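Local coordinates for HTH-type transcriptional activator AmpR (PDB 5MMH), which activates expression of the beta-lactamase AmpC by binding the ampC promoter directly as a LysR-family transcription regulator, and probably couples it to cell-wall-derived muropeptides, at residues A81-L86 with V177-Y182; A93-P98 with R171-E176. One frame throughout, in Å; residues are numbered along the deposited sequence.

In the fold
Both interactions lie in the effector-binding domain, and they adjoin each other: 171-176 runs straight on into 177-182. Interaction 1 is partly buried near the centre of the domain, where strand 73-86 meets the approach to strand 181-187, and three backbone hydrogen bonds hold it. Interaction 2 lies at the surface, its centre about 16 Å from that of interaction 1, between two irregular segments; side-chain packing around F173 and one bridging water join them. The two meet where T84 OG1 of 81-86 lies 3.0 Å from T175 O of 171-176, a probable hydrogen bond. Interaction 1 is thus held by backbone bonds between a strand and the chain leading into the next, whereas interaction 2 fits proline and aromatic surfaces together.

Interaction 1. Residues A81-L86 with V177-Y182; sequences APLTVL and VSTGSY
Y182 turns CG anti to its own carbonyl carbon (chi1 -72°), which brings the ring beside A81, its CE2 3.5 Å from A81 CB. V177 places CG1 between its backbone N and carbonyl carbon (chi1 57°), against L83 CB at 4.1 Å. Between these two apolar touches the backbones do most of the work. L83 and V177 form one antiparallel hydrogen-bonded pair: L83 N gives a nearly straight bond to V177 O at 2.8 Å, and V177 N returns one to L83 O at 3.1 Å. Further along, A81 N donates to G180 O at 3.2 Å, on a lone pair in the carbonyl plane. P82, having no N-H to give, lays its CA near V177 O in a CA-H...O contact of 3.4 Å. Where the chains part, a water accepts from T179 N at 2.8 Å; its bond to A81 O is too short to be trusted. The L83 and T179 side chains cross at about a right angle, with L83 CD1 3.6 Å from T179 OG1. S178 OG, at the margin beside the P82 ring, is hydrogen-bonded to E80. F65 and F22 pack around the Y182 ring, while P156 and L154 cover A81 and L83. Strand 73-86 enters the second lobe here and the chain returns through 177-182 to strand 181-187, consistent with the paired crossover segments that join the two lobes of LysR effector domains, a type 2 periplasmic-binding-protein fold.

Interaction 2. Residues A93-P98 with R171-E176; sequences AQLHSP and RPFATE
F173 slides its ring between two prolines, with P98 over one face and its own neighbour P172 over the other. P98 CG stands 4.1 Å from the ring centroid and 14° off the normal, a CH-pi contact displaced toward the rim, while P98 CD reaches F173 CE1 at 3.7 Å. On the opposite face P172 CB sits above the centre, so the ring is gripped from both sides. With CG anti to its carbonyl carbon (chi1 -48°), F173 sends CE1 and CZ into the bend at 95-98: CZ meets L95 CB at 3.9 Å, the two side chains crossing at about a right angle, and H96 O lies near the ring plane at the edge. L95 also reaches across to P172, its CD1 coming to 4.1 Å from P172 CG. Polar groups add one link between the backbones, a water that donates to L95 O and, at 3.0 Å, to P172 O.

Within 171-176, R171 links back to its own backbone and to E176. Its NE donates to F173 O at 3.2 Å, F173 O lying close to the guanidinium plane and NE in the carbonyl plane, and its NH2 reaches the anti lone pair of E176 OE2 at 3.3 Å in a salt bridge. The same NH2 also bonds A174 O, coming from well above that carbonyl plane. This network would hold the F173 backbone in place while the ring reaches toward 95-98. The P98–F173 side of the contact sits against helix 114-121, where W118 packs on both and gives its NE1 to T175 O; V85 of strand 73-86 touches P172, and 93-98 starts at the end of helix 89-93 and runs on toward strand 106-109.

Interaction 1. Residues A81-L86 with V177-Y182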
loop_
_atom_site.group_PDB
_atom_site.type_symbol
_atom_site.label_atom_id
_atom_site.label_comp_id
_atom_site.label_asym_id
_atom_site.label_seq_id
_atom_site.Cartn_x
_atom_site.Cartn_y
_atom_site.Cartn_z
ATOM N N ALA A 81 9.650 11.671 -10.674
ATOM C CA ALA A 81 8.336 11.712 -10.029
ATOM C C ALA A 81 8.354 12.846 -9.018
ATOM O O ALA A 81 8.587 12.620 -7.823
ATOM C CB ALA A 81 7.980 10.377 -9.373
ATOM N N PRO A 82 8.116 14.081 -9.463
ATOM C CA PRO A 82 8.090 15.200 -8.522
ATOM C C PRO A 82 6.934 15.043 -7.558
ATOM O O PRO A 82 5.878 14.503 -7.896
ATOM C CB PRO A 82 7.897 16.430 -9.418
ATOM C CG PRO A 82 8.126 15.947 -10.811
ATOM C CD PRO A 82 7.752 14.511 -10.822
ATOM N N LEU A 83 7.147 15.536 -6.352
ATOM C CA LEU A 83 6.187 15.426 -5.265
ATOM C C LEU A 83 5.354 16.700 -5.164
ATOM O O LEU A 83 5.884 17.810 -5.280
ATOM C CB LEU A 83 6.911 15.182 -3.941
ATOM C CG LEU A 83 7.726 13.899 -3.822
ATOM C CD1 LEU A 83 8.253 13.727 -2.406
ATOM C CD2 LEU A 83 6.874 12.706 -4.218
ATOM N N THR A 84 4.053 16.537 -4.929
ATOM C CA THR A 84 3.177 17.675 -4.700
ATOM C C THR A 84 2.197 17.355 -3.575
ATOM O O THR A 84 2.014 16.199 -3.187
ATOM C CB THR A 84 2.425 18.065 -5.981
ATOM O OG1 THR A 84 2.060 19.444 -5.905
ATOM C CG2 THR A 84 1.164 17.208 -6.176
ATOM N N VAL A 85 1.554 18.404 -3.067
ATOM C CA VAL A 85 0.538 18.269 -2.027
ATOM C C VAL A 85 -0.751 17.736 -2.638
ATOM O O VAL A 85 -1.244 18.274 -3.637
ATOM C CB VAL A 85 0.304 19.616 -1.329
ATOM C CG1 VAL A 85 -0.983 19.583 -0.556
ATOM C CG2 VAL A 85 1.474 19.958 -0.409
ATOM N N LEU A 86 -1.309 16.673 -2.034
ATOM C CA LEU A 86 -2.554 16.071 -2.481
ATOM C C LEU A 86 -3.461 15.872 -1.276
ATOM O O LEU A 86 -2.998 15.472 -0.205
ATOM C CB LEU A 86 -2.301 14.736 -3.192
ATOM C CG LEU A 86 -1.478 14.833 -4.483
ATOM C CD1 LEU A 86 -1.061 13.452 -4.941
ATOM C CD2 LEU A 86 -2.280 15.518 -5.575
ATOM N N VAL A 177 8.369 19.581 -5.982
ATOM C CA VAL A 177 9.777 19.418 -5.650
ATOM C C VAL A 177 10.232 18.066 -6.172
ATOM O O VAL A 177 9.524 17.060 -6.038
ATOM C CB VAL A 177 10.028 19.551 -4.135
ATOM C CG1 VAL A 177 9.177 18.520 -3.336
ATOM C CG2 VAL A 177 11.499 19.396 -3.835
ATOM N N SER A 178 11.421 18.047 -6.764
ATOM C CA SER A 178 11.991 16.865 -7.400
ATOM C C SER A 178 12.939 16.206 -6.415
ATOM O O SER A 178 14.031 16.718 -6.164
ATOM C CB SER A 178 12.742 17.246 -8.679
ATOM O OG SER A 178 11.877 17.421 -9.787
ATOM N N THR A 179 12.539 15.073 -5.851
ATOM C CA THR A 179 13.407 14.379 -4.913
ATOM C C THR A 179 13.905 13.034 -5.420
ATOM O O THR A 179 14.876 12.515 -4.866
ATOM C CB THR A 179 12.692 14.158 -3.576
ATOM O OG1 THR A 179 11.592 13.264 -3.769
ATOM C CG2 THR A 179 12.172 15.475 -3.042
ATOM N N GLY A 180 13.276 12.466 -6.444
ATOM C CA GLY A 180 13.676 11.155 -6.915
ATOM C C GLY A 180 12.998 10.797 -8.216
ATOM O O GLY A 180 12.165 11.541 -8.740
ATOM N N SER A 181 13.383 9.633 -8.737
ATOM C CA SER A 181 12.890 9.091 -9.986
ATOM C C SER A 181 12.519 7.636 -9.757
ATOM O O SER A 181 12.851 7.053 -8.728
ATOM C CB SER A 181 13.951 9.179 -11.094
ATOM O OG SER A 181 14.381 10.511 -11.276
ATOM N N TYR A 182 11.813 7.060 -10.727
ATOM C CA TYR A 182 11.642 5.621 -10.812
ATOM C C TYR A 182 12.761 5.041 -11.663
ATOM O O TYR A 182 13.145 5.627 -12.681
ATOM C CB TYR A 182 10.267 5.274 -11.392
ATOM C CG TYR A 182 9.171 5.575 -10.398
ATOM C CD1 TYR A 182 9.001 4.770 -9.273
ATOM C CD2 TYR A 182 8.350 6.685 -10.544
ATOM C CE1 TYR A 182 8.024 5.040 -8.337
ATOM C CE2 TYR A 182 7.351 6.962 -9.612
ATOM C CZ TYR A 182 7.204 6.135 -8.506
ATOM O OH TYR A 182 6.245 6.388 -7.559
HETATM O O HOH W 1 10.431 13.226 -6.351
#

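Interaction 2. Residues A93-P98 with R171-E176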
loop_
_atom_site.group_PDB
_atom_site.type_symbol
_atom_site.label_atom_id
_atom_site.label_comp_id
_atom_site.label_asym_id
_atom_site.label_seq_id
_atom_site.Cartn_x
_atom_site.Cartn_y
_atom_site.Cartn_z
ATOM N N ALA A 93 -10.588 22.861 0.114
ATOM C CA ALA A 93 -11.296 24.134 0.224
ATOM C C ALA A 93 -10.717 25.006 1.335
ATOM O O ALA A 93 -10.622 26.232 1.189
ATOM C CB ALA A 93 -12.783 23.881 0.464
ATOM N N GLN A 94 -10.307 24.388 2.446
ATOM C CA GLN A 94 -9.821 25.108 3.618
ATOM C C GLN A 94 -8.417 25.678 3.447
ATOM O O GLN A 94 -7.961 26.416 4.327
ATOM C CB GLN A 94 -9.858 24.177 4.835
ATOM C CG GLN A 94 -11.262 23.685 5.188
ATOM C CD GLN A 94 -11.257 22.438 6.058
ATOM O OE1 GLN A 94 -10.711 22.435 7.162
ATOM N NE2 GLN A 94 -11.877 21.371 5.563
ATOM N N LEU A 95 -7.719 25.364 2.359
ATOM C CA LEU A 95 -6.363 25.850 2.139
ATOM C C LEU A 95 -6.380 27.023 1.165
ATOM O O LEU A 95 -6.957 26.924 0.076
ATOM C CB LEU A 95 -5.461 24.738 1.600
ATOM C CG LEU A 95 -5.081 23.589 2.526
ATOM C CD1 LEU A 95 -4.767 22.378 1.690
ATOM C CD2 LEU A 95 -3.883 23.964 3.395
ATOM N N HIS A 96 -5.747 28.123 1.557
ATOM C CA HIS A 96 -5.594 29.286 0.692
ATOM C C HIS A 96 -4.145 29.576 0.348
ATOM O O HIS A 96 -3.845 29.955 -0.784
ATOM C CB HIS A 96 -6.226 30.526 1.350
ATOM C CG HIS A 96 -7.540 30.252 2.018
ATOM N ND1 HIS A 96 -7.840 30.703 3.288
ATOM C CD2 HIS A 96 -8.630 29.566 1.597
ATOM C CE1 HIS A 96 -9.057 30.309 3.617
ATOM N NE2 HIS A 96 -9.558 29.615 2.610
ATOM N N SER A 97 -3.241 29.404 1.294
ATOM C CA SER A 97 -1.811 29.514 1.073
ATOM C C SER A 97 -1.145 28.280 1.660
ATOM O O SER A 97 -1.690 27.643 2.569
ATOM C CB SER A 97 -1.242 30.780 1.729
ATOM O OG SER A 97 -1.294 30.680 3.146
ATOM N N PRO A 98 0.039 27.908 1.155
ATOM C CA PRO A 98 0.784 26.797 1.767
ATOM C C PRO A 98 1.035 26.971 3.261
ATOM O O PRO A 98 1.308 25.981 3.949
ATOM C CB PRO A 98 2.100 26.792 0.988
ATOM C CG PRO A 98 1.722 27.344 -0.358
ATOM C CD PRO A 98 0.675 28.390 -0.082
ATOM N N ARG A 171 -5.404 18.593 -6.142
ATOM C CA ARG A 171 -4.094 19.223 -6.036
ATOM C C ARG A 171 -4.295 20.696 -5.706
ATOM O O ARG A 171 -4.658 21.481 -6.595
ATOM C CB ARG A 171 -3.324 19.071 -7.349
ATOM C CG ARG A 171 -1.926 19.663 -7.314
ATOM C CD ARG A 171 -1.206 19.394 -8.615
ATOM N NE ARG A 171 0.124 19.980 -8.609
ATOM C CZ ARG A 171 1.105 19.571 -9.401
ATOM N NH1 ARG A 171 0.895 18.579 -10.258
ATOM N NH2 ARG A 171 2.297 20.146 -9.325
ATOM N N PRO A 172 -4.092 21.124 -4.454
ATOM C CA PRO A 172 -4.396 22.519 -4.099
ATOM C C PRO A 172 -3.357 23.546 -4.517
ATOM O O PRO A 172 -3.724 24.721 -4.652
ATOM C CB PRO A 172 -4.520 22.476 -2.566
ATOM C CG PRO A 172 -3.804 21.226 -2.152
ATOM C CD PRO A 172 -4.003 20.257 -3.265
ATOM N N PHE A 173 -2.088 23.172 -4.703
ATOM C CA PHE A 173 -1.047 24.132 -5.063
ATOM C C PHE A 173 -0.266 23.660 -6.283
ATOM O O PHE A 173 -0.228 22.468 -6.610
ATOM C CB PHE A 173 -0.064 24.373 -3.913
ATOM C CG PHE A 173 -0.732 24.628 -2.593
ATOM C CD1 PHE A 173 -1.415 25.816 -2.360
ATOM C CD2 PHE A 173 -0.684 23.678 -1.585
ATOM C CE1 PHE A 173 -2.030 26.054 -1.137
ATOM C CE2 PHE A 173 -1.301 23.905 -0.360
ATOM C CZ PHE A 173 -1.975 25.094 -0.135
ATOM N N ALA A 174 0.392 24.619 -6.935
ATOM C CA ALA A 174 1.214 24.335 -8.106
ATOM C C ALA A 174 2.618 23.852 -7.753
ATOM O O ALA A 174 3.237 23.134 -8.549
ATOM C CB ALA A 174 1.309 25.580 -8.995
ATOM N N THR A 175 3.131 24.223 -6.585
ATOM C CA THR A 175 4.515 23.927 -6.240
ATOM C C THR A 175 4.793 22.423 -6.268
ATOM O O THR A 175 4.036 21.626 -5.697
ATOM C CB THR A 175 4.829 24.502 -4.855
ATOM O OG1 THR A 175 4.658 25.922 -4.873
ATOM C CG2 THR A 175 6.265 24.202 -4.459
ATOM N N GLU A 176 5.878 22.040 -6.952
ATOM C CA GLU A 176 6.450 20.696 -6.921
ATOM C C GLU A 176 7.846 20.755 -6.322
ATOM O O GLU A 176 8.459 21.819 -6.225
ATOM C CB GLU A 176 6.583 20.073 -8.317
ATOM C CG GLU A 176 5.340 19.963 -9.135
ATOM C CD GLU A 176 5.626 19.356 -10.482
ATOM O OE1 GLU A 176 6.806 19.380 -10.894
ATOM O OE2 GLU A 176 4.683 18.862 -11.137
HETATM O O HOH W 2 -5.530 26.266 -2.775
#